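Local structure of SusD superfamily protein (Bacteroides fragilis NCTC 9343, 3NQP) at residues 43-48 and 80-85; 455-460 and 491-496; 22-27 and 106-111; 113-118 and 188-193. The protein probably binds sugars at the outer membrane, as SusD-family proteins do, and may help deliver them to a partner transporter. All coordinates share one frame; numbering follows the deposited sequence.

Interaction 1 of 4, residues 43-48 and 80-85; sequences TITFGE and TGVSKF
Val82 reaches out from the loop 80-85 to two neighbouring residues of helix 39-48, Thr45 and Phe46. Its CB points at the helix but stays back from it, and the two methyls do the touching. CG1 leads. It lies 3.7 Å from Thr45 CG2, methyl against methyl, and the two side chains meet at a slant. The same CG1 is also 4.2 Å from Phe46 CE1, where it comes to the ring obliquely. CG2, the second branch, faces the same ring atom from farther off, 4.3 Å from Phe46 CE1. Val82 CG1 thus touches both the threonine methyl and the CE1 side of the phenylalanine ring.

On the helix side, Thr45 turns CG2 anti to its backbone N (OG1 has chi1 -44°), which aims the methyl at the loop. The CB of Phe46 does not aim at the loop, but the far end of its ring swings closer. Helix 39-48 belongs to the helix-rich scaffold of the SusD fold, and it widens into a pi-type turn at 43-48. Helix 110-135 packs beside this contact: Asp130 and Ile134 touch Phe46, and Tyr135 touches Val82.

The loop has its own internal support. Thr80 OG1 gives a hydrogen bond to Val82 O, 2.7 Å long, and comes from above the carbonyl plane. Gly81, between them, has a positive phi of 82°, and the chain turns there. Val82 itself is extended.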
loop_
_atom_site.group_PDB
_atom_site.type_symbol
_atom_site.label_atom_id
_atom_site.label_comp_id
_atom_site.label_asym_id
_atom_site.label_seq_id
_atom_site.Cartn_x
_atom_site.Cartn_y
_atom_site.Cartn_z
ATOM N N THR A 43 4.688 -0.654 -1.390
ATOM C CA THR A 43 3.470 -0.115 -1.927
ATOM C C THR A 43 3.247 -0.642 -3.346
ATOM O O THR A 43 2.171 -1.204 -3.657
ATOM C CB THR A 43 3.519 1.425 -1.913
ATOM O OG1 THR A 43 3.467 1.882 -0.547
ATOM C CG2 THR A 43 2.401 2.038 -2.748
ATOM N N ILE A 44 4.250 -0.514 -4.192
ATOM C CA ILE A 44 4.061 -0.851 -5.629
ATOM C C ILE A 44 4.337 -2.359 -5.856
ATOM O O ILE A 44 3.438 -3.100 -6.236
ATOM C CB ILE A 44 4.905 -0.027 -6.562
ATOM C CG1 ILE A 44 4.666 1.496 -6.364
ATOM C CG2 ILE A 44 4.651 -0.454 -8.017
ATOM C CD1 ILE A 44 3.274 2.043 -6.707
ATOM N N THR A 45 5.547 -2.838 -5.619
ATOM C CA THR A 45 5.869 -4.243 -5.945
ATOM C C THR A 45 4.949 -5.242 -5.247
ATOM O O THR A 45 4.357 -6.090 -5.910
ATOM C CB THR A 45 7.361 -4.574 -5.708
ATOM O OG1 THR A 45 8.121 -3.482 -6.237
ATOM C CG2 THR A 45 7.763 -5.916 -6.380
ATOM N N PHE A 46 4.794 -5.083 -3.942
ATOM C CA PHE A 46 4.011 -5.997 -3.112
ATOM C C PHE A 46 2.490 -5.649 -3.145
ATOM O O PHE A 46 1.656 -6.517 -3.322
ATOM C CB PHE A 46 4.477 -5.914 -1.677
ATOM C CG PHE A 46 5.843 -6.480 -1.400
ATOM C CD1 PHE A 46 6.479 -7.383 -2.256
ATOM C CD2 PHE A 46 6.450 -6.200 -0.194
ATOM C CE1 PHE A 46 7.732 -7.933 -1.912
ATOM C CE2 PHE A 46 7.706 -6.776 0.159
ATOM C CZ PHE A 46 8.349 -7.614 -0.722
ATOM N N GLY A 47 2.150 -4.369 -3.024
ATOM C CA GLY A 47 0.765 -3.960 -2.830
ATOM C C GLY A 47 -0.052 -3.834 -4.098
ATOM O O GLY A 47 -1.259 -4.075 -4.058
ATOM N N GLU A 48 0.568 -3.402 -5.203
ATOM C CA GLU A 48 -0.212 -3.051 -6.430
ATOM C C GLU A 48 -0.085 -4.051 -7.568
ATOM O O GLU A 48 -1.075 -4.403 -8.196
ATOM C CB GLU A 48 0.269 -1.721 -7.047
ATOM C CG GLU A 48 -0.053 -0.509 -6.336
ATOM C CD GLU A 48 -1.473 -0.033 -6.474
ATOM O OE1 GLU A 48 -2.161 -0.254 -7.497
ATOM O OE2 GLU A 48 -1.864 0.652 -5.536
ATOM N N THR A 80 10.869 -14.768 -9.598
ATOM C CA THR A 80 10.547 -14.639 -8.181
ATOM C C THR A 80 10.071 -13.219 -7.780
ATOM O O THR A 80 9.689 -12.984 -6.626
ATOM C CB THR A 80 11.705 -15.062 -7.301
ATOM O OG1 THR A 80 12.761 -14.117 -7.402
ATOM C CG2 THR A 80 12.233 -16.492 -7.694
ATOM N N GLY A 81 10.036 -12.313 -8.759
ATOM C CA GLY A 81 9.483 -10.973 -8.579
ATOM C C GLY A 81 10.489 -10.034 -7.930
ATOM O O GLY A 81 10.782 -8.949 -8.456
ATOM N N VAL A 82 10.944 -10.452 -6.744
ATOM C CA VAL A 82 12.036 -9.815 -6.018
ATOM C C VAL A 82 13.039 -10.886 -5.644
ATOM O O VAL A 82 12.699 -12.070 -5.666
ATOM C CB VAL A 82 11.546 -9.084 -4.736
ATOM C CG1 VAL A 82 10.476 -7.997 -5.100
ATOM C CG2 VAL A 82 11.033 -10.055 -3.650
ATOM N N SER A 83 14.255 -10.466 -5.301
ATOM C CA SER A 83 15.300 -11.361 -4.837
ATOM C C SER A 83 15.514 -11.153 -3.370
ATOM O O SER A 83 15.122 -10.125 -2.828
ATOM C CB SER A 83 16.632 -11.027 -5.516
ATOM O OG SER A 83 16.470 -11.105 -6.918
ATOM N N LYS A 84 16.179 -12.131 -2.748
ATOM C CA LYS A 84 16.693 -12.037 -1.402
ATOM C C LYS A 84 15.644 -11.660 -0.378
ATOM O O LYS A 84 15.917 -10.807 0.485
ATOM C CB LYS A 84 17.873 -11.039 -1.322
ATOM C CG LYS A 84 19.019 -11.326 -2.281
ATOM C CD LYS A 84 20.298 -10.478 -2.012
ATOM C CE LYS A 84 20.190 -9.051 -2.614
ATOM N NZ LYS A 84 19.773 -8.937 -4.080
ATOM N N PHE A 85 14.477 -12.319 -0.434
ATOM C CA PHE A 85 13.361 -11.988 0.481
ATOM C C PHE A 85 13.058 -10.483 0.495
ATOM O O PHE A 85 12.755 -9.890 1.527
ATOM C CB PHE A 85 13.658 -12.468 1.908
ATOM C CG PHE A 85 13.572 -13.944 2.083
ATOM C CD1 PHE A 85 12.351 -14.571 2.170
ATOM C CD2 PHE A 85 14.738 -14.713 2.207
ATOM C CE1 PHE A 85 12.261 -15.910 2.367
ATOM C CE2 PHE A 85 14.661 -16.064 2.405
ATOM C CZ PHE A 85 13.431 -16.677 2.475
#

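Interaction 2 of 4, residues 455-460 and 491-496; sequences DLRRMT and KLLWPI
Arg457 folds its chain at chi2 (-82°) and chi3 (-44°), and these two bends carry the guanidinium across to Leu492 and Leu493. CD and NE pass at a slant over the first leucine. Arg457 NE is 3.7 Å from Leu492 CB, and Arg457 CD is 3.8 Å from Leu492 CD2. The end of the arginine meets Leu493 at about a right angle. Arg457 NH2 is 4.0 Å from Leu493 CD2, and the methyl comes in obliquely.

Leu492 O lies over one face of the guanidinium, 3.3 Å from Arg457 NH1. The angle is too poor for a hydrogen bond. A water joins the two instead, donating to Leu492 O at 2.7 Å and accepting a weak bond from Arg457 NH1 at 3.2 Å.

Arg458 turns back to Asp455, and its NH2 has a second salt-bridge partner in Glu391. Its NH1 and NH2 both reach Asp455 OD1, end-on and in the guanidinium plane, in a salt bridge of 2.9 Å from NH2 to OD1.

The contact joins the end of helix 452-458 to the loop before helix 498-503, in the SusD-family region. Trp213 of helix 200-216 touches Arg457, while helix 431-445 packs against Asp455 and Met459.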
loop_
_atom_site.group_PDB
_atom_site.type_symbol
_atom_site.label_atom_id
_atom_site.label_comp_id
_atom_site.label_asym_id
_atom_site.label_seq_id
_atom_site.Cartn_x
_atom_site.Cartn_y
_atom_site.Cartn_z
ATOM N N ASP A 455 -6.069 -6.790 -0.690
ATOM C CA ASP A 455 -7.539 -6.897 -0.723
ATOM C C ASP A 455 -8.020 -8.189 -1.407
ATOM O O ASP A 455 -8.958 -8.815 -0.907
ATOM C CB ASP A 455 -8.141 -5.670 -1.412
ATOM C CG ASP A 455 -7.891 -4.375 -0.641
ATOM O OD1 ASP A 455 -7.575 -4.410 0.562
ATOM O OD2 ASP A 455 -7.988 -3.285 -1.256
ATOM N N LEU A 456 -7.354 -8.578 -2.518
ATOM C CA LEU A 456 -7.685 -9.800 -3.244
ATOM C C LEU A 456 -7.342 -11.051 -2.470
ATOM O O LEU A 456 -8.073 -12.054 -2.554
ATOM C CB LEU A 456 -6.992 -9.858 -4.602
ATOM C CG LEU A 456 -7.469 -8.791 -5.603
ATOM C CD1 LEU A 456 -6.430 -8.745 -6.777
ATOM C CD2 LEU A 456 -8.897 -9.096 -6.136
ATOM N N ARG A 457 -6.247 -11.017 -1.716
ATOM C CA ARG A 457 -5.890 -12.151 -0.852
ATOM C C ARG A 457 -6.875 -12.304 0.318
ATOM O O ARG A 457 -7.181 -13.411 0.731
ATOM C CB ARG A 457 -4.489 -11.964 -0.232
ATOM C CG ARG A 457 -3.315 -12.133 -1.193
ATOM C CD ARG A 457 -2.891 -13.547 -1.464
ATOM N NE ARG A 457 -2.823 -14.412 -0.270
ATOM C CZ ARG A 457 -1.864 -14.418 0.637
ATOM N NH1 ARG A 457 -0.851 -13.606 0.549
ATOM N NH2 ARG A 457 -1.932 -15.248 1.654
ATOM N N ARG A 458 -7.379 -11.184 0.819
ATOM C CA ARG A 458 -8.018 -11.129 2.120
ATOM C C ARG A 458 -9.518 -11.167 2.054
ATOM O O ARG A 458 -10.151 -11.890 2.813
ATOM C CB ARG A 458 -7.575 -9.869 2.857
ATOM C CG ARG A 458 -7.940 -9.784 4.357
ATOM C CD ARG A 458 -7.721 -8.366 4.913
ATOM N NE ARG A 458 -8.534 -7.407 4.207
ATOM C CZ ARG A 458 -8.110 -6.545 3.266
ATOM N NH1 ARG A 458 -6.817 -6.435 2.905
ATOM N NH2 ARG A 458 -9.001 -5.799 2.653
HETATM N N MSE A 459 -10.090 -10.405 1.121
HETATM C CA MSE A 459 -11.536 -10.342 1.005
HETATM C C MSE A 459 -12.048 -11.629 0.363
HETATM O O MSE A 459 -11.347 -12.313 -0.391
HETATM C CB MSE A 459 -11.975 -9.086 0.224
HETATM C CG MSE A 459 -11.454 -7.814 0.874
HETATM SE SE MSE A 459 -12.073 -6.212 0.056
HETATM C CE MSE A 459 -13.721 -6.020 1.018
ATOM N N THR A 460 -13.272 -11.975 0.732
ATOM C CA THR A 460 -13.889 -13.237 0.357
ATOM C C THR A 460 -15.253 -13.010 -0.303
ATOM O O THR A 460 -15.934 -12.001 -0.042
ATOM C CB THR A 460 -14.077 -14.150 1.585
ATOM O OG1 THR A 460 -14.909 -13.506 2.564
ATOM C CG2 THR A 460 -12.714 -14.530 2.251
ATOM N N LYS A 491 0.376 -19.959 -5.765
ATOM C CA LYS A 491 0.819 -18.613 -6.141
ATOM C C LYS A 491 0.241 -17.495 -5.254
ATOM O O LYS A 491 0.520 -16.307 -5.517
ATOM C CB LYS A 491 0.473 -18.293 -7.598
ATOM C CG LYS A 491 1.218 -19.134 -8.674
ATOM C CD LYS A 491 0.896 -18.619 -10.065
ATOM C CE LYS A 491 1.560 -19.423 -11.187
ATOM N NZ LYS A 491 1.130 -18.819 -12.527
ATOM N N LEU A 492 -0.542 -17.841 -4.224
ATOM C CA LEU A 492 -0.903 -16.856 -3.207
ATOM C C LEU A 492 0.366 -16.306 -2.528
ATOM O O LEU A 492 0.397 -15.124 -2.148
ATOM C CB LEU A 492 -1.845 -17.453 -2.155
ATOM C CG LEU A 492 -3.244 -17.942 -2.560
ATOM C CD1 LEU A 492 -3.912 -18.639 -1.351
ATOM C CD2 LEU A 492 -4.095 -16.783 -3.114
ATOM N N LEU A 493 1.379 -17.189 -2.356
ATOM C CA LEU A 493 2.680 -16.863 -1.809
ATOM C C LEU A 493 3.721 -16.800 -2.917
ATOM O O LEU A 493 3.508 -17.302 -4.003
ATOM C CB LEU A 493 3.106 -17.828 -0.689
ATOM C CG LEU A 493 2.083 -18.009 0.445
ATOM C CD1 LEU A 493 2.550 -19.070 1.467
ATOM C CD2 LEU A 493 1.733 -16.686 1.132
ATOM N N TRP A 494 4.808 -16.094 -2.649
ATOM C CA TRP A 494 5.867 -15.891 -3.612
ATOM C C TRP A 494 7.024 -16.889 -3.432
ATOM O O TRP A 494 7.337 -17.329 -2.295
ATOM C CB TRP A 494 6.388 -14.461 -3.504
ATOM C CG TRP A 494 5.409 -13.351 -3.784
ATOM C CD1 TRP A 494 4.114 -13.272 -3.382
ATOM C CD2 TRP A 494 5.704 -12.127 -4.461
ATOM N NE1 TRP A 494 3.565 -12.058 -3.791
ATOM C CE2 TRP A 494 4.536 -11.343 -4.443
ATOM C CE3 TRP A 494 6.862 -11.603 -5.073
ATOM C CZ2 TRP A 494 4.482 -10.063 -5.018
ATOM C CZ3 TRP A 494 6.800 -10.350 -5.663
ATOM C CH2 TRP A 494 5.629 -9.586 -5.623
ATOM N N PRO A 495 7.615 -17.324 -4.549
ATOM C CA PRO A 495 8.716 -18.274 -4.405
ATOM C C PRO A 495 10.036 -17.568 -4.126
ATOM O O PRO A 495 10.127 -16.350 -4.236
ATOM C CB PRO A 495 8.768 -18.921 -5.776
ATOM C CG PRO A 495 8.386 -17.775 -6.730
ATOM C CD PRO A 495 7.454 -16.890 -5.952
ATOM N N ILE A 496 11.040 -18.328 -3.712
ATOM C CA ILE A 496 12.388 -17.799 -3.628
ATOM C C ILE A 496 13.274 -18.405 -4.746
ATOM O O ILE A 496 12.971 -19.488 -5.294
ATOM C CB ILE A 496 12.943 -17.962 -2.219
ATOM C CG1 ILE A 496 13.062 -19.422 -1.846
ATOM C CG2 ILE A 496 12.027 -17.215 -1.158
ATOM C CD1 ILE A 496 13.850 -19.608 -0.552
HETATM O O HOH W 1 1.363 -12.662 -1.520
#

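Interaction 3 of 4, residues 22-27 and 106-111; sequences AQATAY and TYLSDE
Ala24 CB fits against two side chains of the 106-111 segment, Tyr107 and Leu108. It points toward them from helix 21-37. The tyrosine ring presents its edge: Ala24 CB lies near the ring plane, 4.3 Å from Tyr107 CE1. This is not a stack over the ring face. From Leu108 the nearest atom is CD1, 4.2 Å from Ala24 CB. The other methyl is hardly farther, with CD2 4.3 Å from Ala24 CB. The alanine methyl thus faces the fork of the leucine and the rim of the tyrosine together.

The two loop residues also support each other. Leu108 CD2 rests 3.9 Å from Tyr107 CD1, so leucine and ring form one apolar surface. Leu108 keeps CG anti to its carbonyl carbon (chi1 -60°), and chi2 (174°) puts CD1 at the extended end of the chain, where it meets Ala24 CB. The CB of Tyr107 also points toward the helix. The contact is van der Waals packing alone.

Right after the leucine the chain enters a helix. Ser109 is the N-cap, and its OG is hydrogen-bonded to Met112 N.

The segment 106-111 links two helices of the SusD-like N-terminal region, 89-102 and 110-135. Leu108 also touches Val102 of the first and Lys113 of the second, while Trp18 lies beside Tyr107. Helix 21-37 leans on this connection through Ala24, and farther along it sets Tyr27 against Asn94, Leu97 and Phe98 of helix 89-102.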
loop_
_atom_site.group_PDB
_atom_site.type_symbol
_atom_site.label_atom_id
_atom_site.label_comp_id
_atom_site.label_asym_id
_atom_site.label_seq_id
_atom_site.Cartn_x
_atom_site.Cartn_y
_atom_site.Cartn_z
ATOM N N ALA A 22 22.529 11.658 20.889
ATOM C CA ALA A 22 22.740 11.995 19.475
ATOM C C ALA A 22 22.910 10.759 18.577
ATOM O O ALA A 22 22.417 10.725 17.447
ATOM C CB ALA A 22 23.977 12.974 19.310
ATOM N N GLN A 23 23.568 9.735 19.098
ATOM C CA GLN A 23 23.822 8.531 18.316
ATOM C C GLN A 23 22.549 7.700 18.129
ATOM O O GLN A 23 22.247 7.223 17.027
ATOM C CB GLN A 23 24.905 7.687 18.993
ATOM C CG GLN A 23 26.301 8.338 19.012
ATOM C CD GLN A 23 27.267 7.576 19.899
ATOM O OE1 GLN A 23 26.961 7.256 21.050
ATOM N NE2 GLN A 23 28.432 7.247 19.349
ATOM N N ALA A 24 21.796 7.536 19.207
ATOM C CA ALA A 24 20.545 6.806 19.133
ATOM C C ALA A 24 19.588 7.514 18.176
ATOM O O ALA A 24 18.963 6.881 17.350
ATOM C CB ALA A 24 19.929 6.680 20.506
ATOM N N THR A 25 19.486 8.834 18.292
ATOM C CA THR A 25 18.593 9.604 17.457
ATOM C C THR A 25 19.003 9.539 15.969
ATOM O O THR A 25 18.135 9.436 15.089
ATOM C CB THR A 25 18.551 11.033 17.952
ATOM O OG1 THR A 25 18.000 11.045 19.263
ATOM C CG2 THR A 25 17.689 11.928 17.007
ATOM N N ALA A 26 20.316 9.596 15.699
ATOM C CA ALA A 26 20.844 9.403 14.343
ATOM C C ALA A 26 20.434 8.028 13.791
ATOM O O ALA A 26 20.037 7.911 12.638
ATOM C CB ALA A 26 22.400 9.565 14.289
ATOM N N TYR A 27 20.528 6.993 14.610
ATOM C CA TYR A 27 20.205 5.680 14.148
ATOM C C TYR A 27 18.694 5.571 13.858
ATOM O O TYR A 27 18.305 4.927 12.890
ATOM C CB TYR A 27 20.680 4.648 15.167
ATOM C CG TYR A 27 20.937 3.283 14.600
ATOM C CD1 TYR A 27 22.211 2.923 14.155
ATOM C CD2 TYR A 27 19.914 2.331 14.520
ATOM C CE1 TYR A 27 22.486 1.660 13.680
ATOM C CE2 TYR A 27 20.174 1.057 14.045
ATOM C CZ TYR A 27 21.466 0.727 13.615
ATOM O OH TYR A 27 21.755 -0.505 13.128
ATOM N N THR A 106 21.195 4.241 29.606
ATOM C CA THR A 106 20.984 5.191 30.687
ATOM C C THR A 106 21.152 6.635 30.228
ATOM O O THR A 106 20.915 7.556 30.998
ATOM C CB THR A 106 21.938 4.899 31.858
ATOM O OG1 THR A 106 23.291 4.988 31.398
ATOM C CG2 THR A 106 21.670 3.511 32.418
ATOM N N TYR A 107 21.547 6.832 28.974
ATOM C CA TYR A 107 21.781 8.160 28.405
ATOM C C TYR A 107 20.571 8.764 27.673
ATOM O O TYR A 107 20.686 9.825 27.087
ATOM C CB TYR A 107 22.967 8.106 27.428
ATOM C CG TYR A 107 22.824 7.019 26.365
ATOM C CD1 TYR A 107 22.110 7.252 25.180
ATOM C CD2 TYR A 107 23.390 5.775 26.549
ATOM C CE1 TYR A 107 21.967 6.268 24.240
ATOM C CE2 TYR A 107 23.265 4.788 25.599
ATOM C CZ TYR A 107 22.550 5.038 24.454
ATOM O OH TYR A 107 22.435 4.049 23.532
ATOM N N LEU A 108 19.441 8.063 27.653
ATOM C CA LEU A 108 18.178 8.613 27.145
ATOM C C LEU A 108 17.211 8.773 28.322
ATOM O O LEU A 108 17.188 7.967 29.254
ATOM C CB LEU A 108 17.533 7.669 26.097
ATOM C CG LEU A 108 18.342 7.347 24.840
ATOM C CD1 LEU A 108 17.639 6.280 23.963
ATOM C CD2 LEU A 108 18.639 8.617 24.068
ATOM N N SER A 109 16.374 9.782 28.240
ATOM C CA SER A 109 15.228 9.871 29.122
ATOM C C SER A 109 14.343 8.630 28.918
ATOM O O SER A 109 14.319 8.010 27.840
ATOM C CB SER A 109 14.410 11.142 28.830
ATOM O OG SER A 109 13.830 11.100 27.547
ATOM N N ASP A 110 13.623 8.264 29.959
ATOM C CA ASP A 110 12.637 7.212 29.833
ATOM C C ASP A 110 11.663 7.475 28.683
ATOM O O ASP A 110 11.340 6.544 27.954
ATOM C CB ASP A 110 11.844 7.044 31.109
ATOM C CG ASP A 110 12.688 6.587 32.292
ATOM O OD1 ASP A 110 13.894 6.265 32.172
ATOM O OD2 ASP A 110 12.102 6.574 33.369
ATOM N N GLU A 111 11.180 8.716 28.556
ATOM C CA GLU A 111 10.210 9.101 27.504
ATOM C C GLU A 111 10.744 8.884 26.097
ATOM O O GLU A 111 10.064 8.306 25.272
ATOM C CB GLU A 111 9.779 10.568 27.626
ATOM C CG GLU A 111 8.758 10.799 28.762
ATOM C CD GLU A 111 9.412 10.756 30.137
ATOM O OE1 GLU A 111 10.626 11.040 30.240
ATOM O OE2 GLU A 111 8.713 10.475 31.104
#

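Interaction 4 of 4, residues 113-118 and 188-193; sequences KNFYLG and DPYKRG
Phe115 and Pro189 face each other in a CH-pi contact between helix 110-135 and a type I beta turn, Asp188 to Lys191, within the SusD-like N-terminal region. The two side chains come from opposite directions. The proline sets CG almost over the middle of the ring, 3.7 Å from the centroid of Phe115 and 11° off the ring normal. The ring atoms lie round it at similar distances. CZ is one of the nearest, 3.7 Å from Pro189 CG, and Pro189 CD follows at 3.8 Å from Phe115 CZ. Phe115 holds CG anti to its backbone N (chi1 -166°), which lifts the ring off the helix toward the turn.

Tyr190 approaches differently. It offers the edge of its ring to the phenylalanine stem, where Phe115 CB lies near the tyrosine plane, 4.4 Å from Tyr190 CE2. Pro189 CB sits over one face of that same tyrosine ring, offset toward its rim. The proline is therefore shared between the two aromatics, over a face of each.

Two further groups lie round the contact. Phe181 of helix 163-181 meets the Phe115 ring edge-to-face. Beyond the turn, Arg192 forms a salt bridge with Asp29 of helix 21-37.

The turn is tied together through Asp188. Its OD1 accepts from Gly193 N at 2.9 Å, in a nearly straight bond. Its carbonyl O takes two donors from one residue, on opposite faces of the carbonyl plane: Lys191 N at 3.1 Å and Lys191 NZ at 3.0 Å.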
loop_
_atom_site.group_PDB
_atom_site.type_symbol
_atom_site.label_atom_id
_atom_site.label_comp_id
_atom_site.label_asym_id
_atom_site.label_seq_id
_atom_site.Cartn_x
_atom_site.Cartn_y
_atom_site.Cartn_z
ATOM N N LYS A 113 13.455 7.026 25.222
ATOM C CA LYS A 113 13.756 5.602 25.069
ATOM C C LYS A 113 12.468 4.816 24.704
ATOM O O LYS A 113 12.472 3.998 23.788
ATOM C CB LYS A 113 14.379 5.052 26.341
ATOM C CG LYS A 113 14.721 3.577 26.303
ATOM C CD LYS A 113 14.911 2.999 27.690
ATOM C CE LYS A 113 16.200 3.372 28.315
ATOM N NZ LYS A 113 16.465 2.609 29.594
ATOM N N ASN A 114 11.395 5.055 25.453
ATOM C CA ASN A 114 10.154 4.338 25.264
ATOM C C ASN A 114 9.544 4.710 23.895
ATOM O O ASN A 114 8.997 3.851 23.215
ATOM C CB ASN A 114 9.167 4.650 26.384
ATOM C CG ASN A 114 9.539 4.013 27.688
ATOM O OD1 ASN A 114 10.351 3.087 27.733
ATOM N ND2 ASN A 114 8.944 4.501 28.759
ATOM N N PHE A 115 9.647 5.982 23.502
ATOM C CA PHE A 115 9.118 6.394 22.189
ATOM C C PHE A 115 9.849 5.704 21.057
ATOM O O PHE A 115 9.228 5.173 20.137
ATOM C CB PHE A 115 9.160 7.905 21.988
ATOM C CG PHE A 115 8.335 8.339 20.813
ATOM C CD1 PHE A 115 6.973 8.487 20.949
ATOM C CD2 PHE A 115 8.902 8.510 19.571
ATOM C CE1 PHE A 115 6.203 8.840 19.872
ATOM C CE2 PHE A 115 8.108 8.859 18.483
ATOM C CZ PHE A 115 6.778 9.030 18.655
ATOM N N TYR A 116 11.179 5.706 21.146
ATOM C CA TYR A 116 12.033 5.054 20.179
ATOM C C TYR A 116 11.795 3.552 20.156
ATOM O O TYR A 116 11.697 2.960 19.083
ATOM C CB TYR A 116 13.508 5.359 20.448
ATOM C CG TYR A 116 13.979 6.763 20.081
ATOM C CD1 TYR A 116 13.169 7.642 19.368
ATOM C CD2 TYR A 116 15.254 7.193 20.440
ATOM C CE1 TYR A 116 13.612 8.919 19.004
ATOM C CE2 TYR A 116 15.729 8.470 20.058
ATOM C CZ TYR A 116 14.895 9.323 19.356
ATOM O OH TYR A 116 15.342 10.552 18.993
ATOM N N LEU A 117 11.665 2.930 21.317
ATOM C CA LEU A 117 11.444 1.474 21.328
ATOM C C LEU A 117 10.033 1.158 20.749
ATOM O O LEU A 117 9.870 0.221 19.982
ATOM C CB LEU A 117 11.683 0.874 22.714
ATOM C CG LEU A 117 13.167 0.836 23.096
ATOM C CD1 LEU A 117 13.367 0.440 24.546
ATOM C CD2 LEU A 117 13.964 -0.060 22.112
ATOM N N GLY A 118 9.038 1.988 21.040
ATOM C CA GLY A 118 7.738 1.838 20.423
ATOM C C GLY A 118 7.868 1.858 18.913
ATOM O O GLY A 118 7.241 1.066 18.201
ATOM N N ASP A 188 4.637 13.878 17.043
ATOM C CA ASP A 188 5.875 14.637 16.711
ATOM C C ASP A 188 6.527 15.162 17.983
ATOM O O ASP A 188 6.786 16.348 18.090
ATOM C CB ASP A 188 5.557 15.836 15.794
ATOM C CG ASP A 188 6.805 16.422 15.097
ATOM O OD1 ASP A 188 7.848 15.711 14.954
ATOM O OD2 ASP A 188 6.714 17.609 14.678
ATOM N N PRO A 189 6.807 14.276 18.942
ATOM C CA PRO A 189 7.153 14.725 20.274
ATOM C C PRO A 189 8.495 15.456 20.395
ATOM O O PRO A 189 8.664 16.195 21.346
ATOM C CB PRO A 189 7.170 13.419 21.096
ATOM C CG PRO A 189 7.470 12.348 20.114
ATOM C CD PRO A 189 6.819 12.802 18.831
ATOM N N TYR A 190 9.411 15.222 19.458
ATOM C CA TYR A 190 10.732 15.874 19.388
ATOM C C TYR A 190 10.843 16.821 18.197
ATOM O O TYR A 190 11.933 17.259 17.843
ATOM C CB TYR A 190 11.834 14.782 19.365
ATOM C CG TYR A 190 11.658 13.925 20.586
ATOM C CD1 TYR A 190 11.890 14.453 21.843
ATOM C CD2 TYR A 190 11.140 12.645 20.502
ATOM C CE1 TYR A 190 11.663 13.728 22.981
ATOM C CE2 TYR A 190 10.891 11.899 21.653
ATOM C CZ TYR A 190 11.162 12.443 22.877
ATOM O OH TYR A 190 10.946 11.719 24.017
ATOM N N LYS A 191 9.708 17.129 17.565
ATOM C CA LYS A 191 9.667 18.114 16.486
ATOM C C LYS A 191 10.641 17.805 15.381
ATOM O O LYS A 191 11.261 18.718 14.837
ATOM C CB LYS A 191 9.942 19.527 17.049
ATOM C CG LYS A 191 9.014 19.930 18.187
ATOM C CD LYS A 191 7.551 19.903 17.750
ATOM C CE LYS A 191 6.592 20.204 18.885
ATOM N NZ LYS A 191 5.937 18.963 19.404
ATOM N N ARG A 192 10.765 16.519 15.046
ATOM C CA ARG A 192 11.644 16.070 13.975
ATOM C C ARG A 192 10.911 15.944 12.634
ATOM O O ARG A 192 11.541 15.889 11.578
ATOM C CB ARG A 192 12.238 14.699 14.302
ATOM C CG ARG A 192 12.837 14.556 15.704
ATOM C CD ARG A 192 14.193 15.197 15.827
ATOM N NE ARG A 192 15.261 14.303 15.375
ATOM C CZ ARG A 192 15.900 14.392 14.208
ATOM N NH1 ARG A 192 15.601 15.338 13.319
ATOM N NH2 ARG A 192 16.862 13.525 13.925
ATOM N N GLY A 193 9.585 15.847 12.658
ATOM C CA GLY A 193 8.851 15.635 11.401
ATOM C C GLY A 193 7.513 14.959 11.666
ATOM O O GLY A 193 7.431 13.756 11.955
#

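How the interactions relate
The contacts form two pairs. Interactions 3 and 4 have centres about 10 Å apart and share helix 110-135. They touch through a probable hydrogen bond, 2.7 Å from Thr25 OG1 to Tyr116 OH, and Thr25 CG2 also packs on Arg192. Interactions 1 and 2 lie closer to the centre of the chain, their own centres about 12 Å apart. Trp494 packs on both Thr45 and Thr80, which joins two regions distant in sequence. Between the pairs nothing touches; the nearest atoms of interactions 1 and 3 are about 17 Å apart. Interaction 1 is nested in the chain loop that interaction 3 closes. None of the four includes a bound ligand.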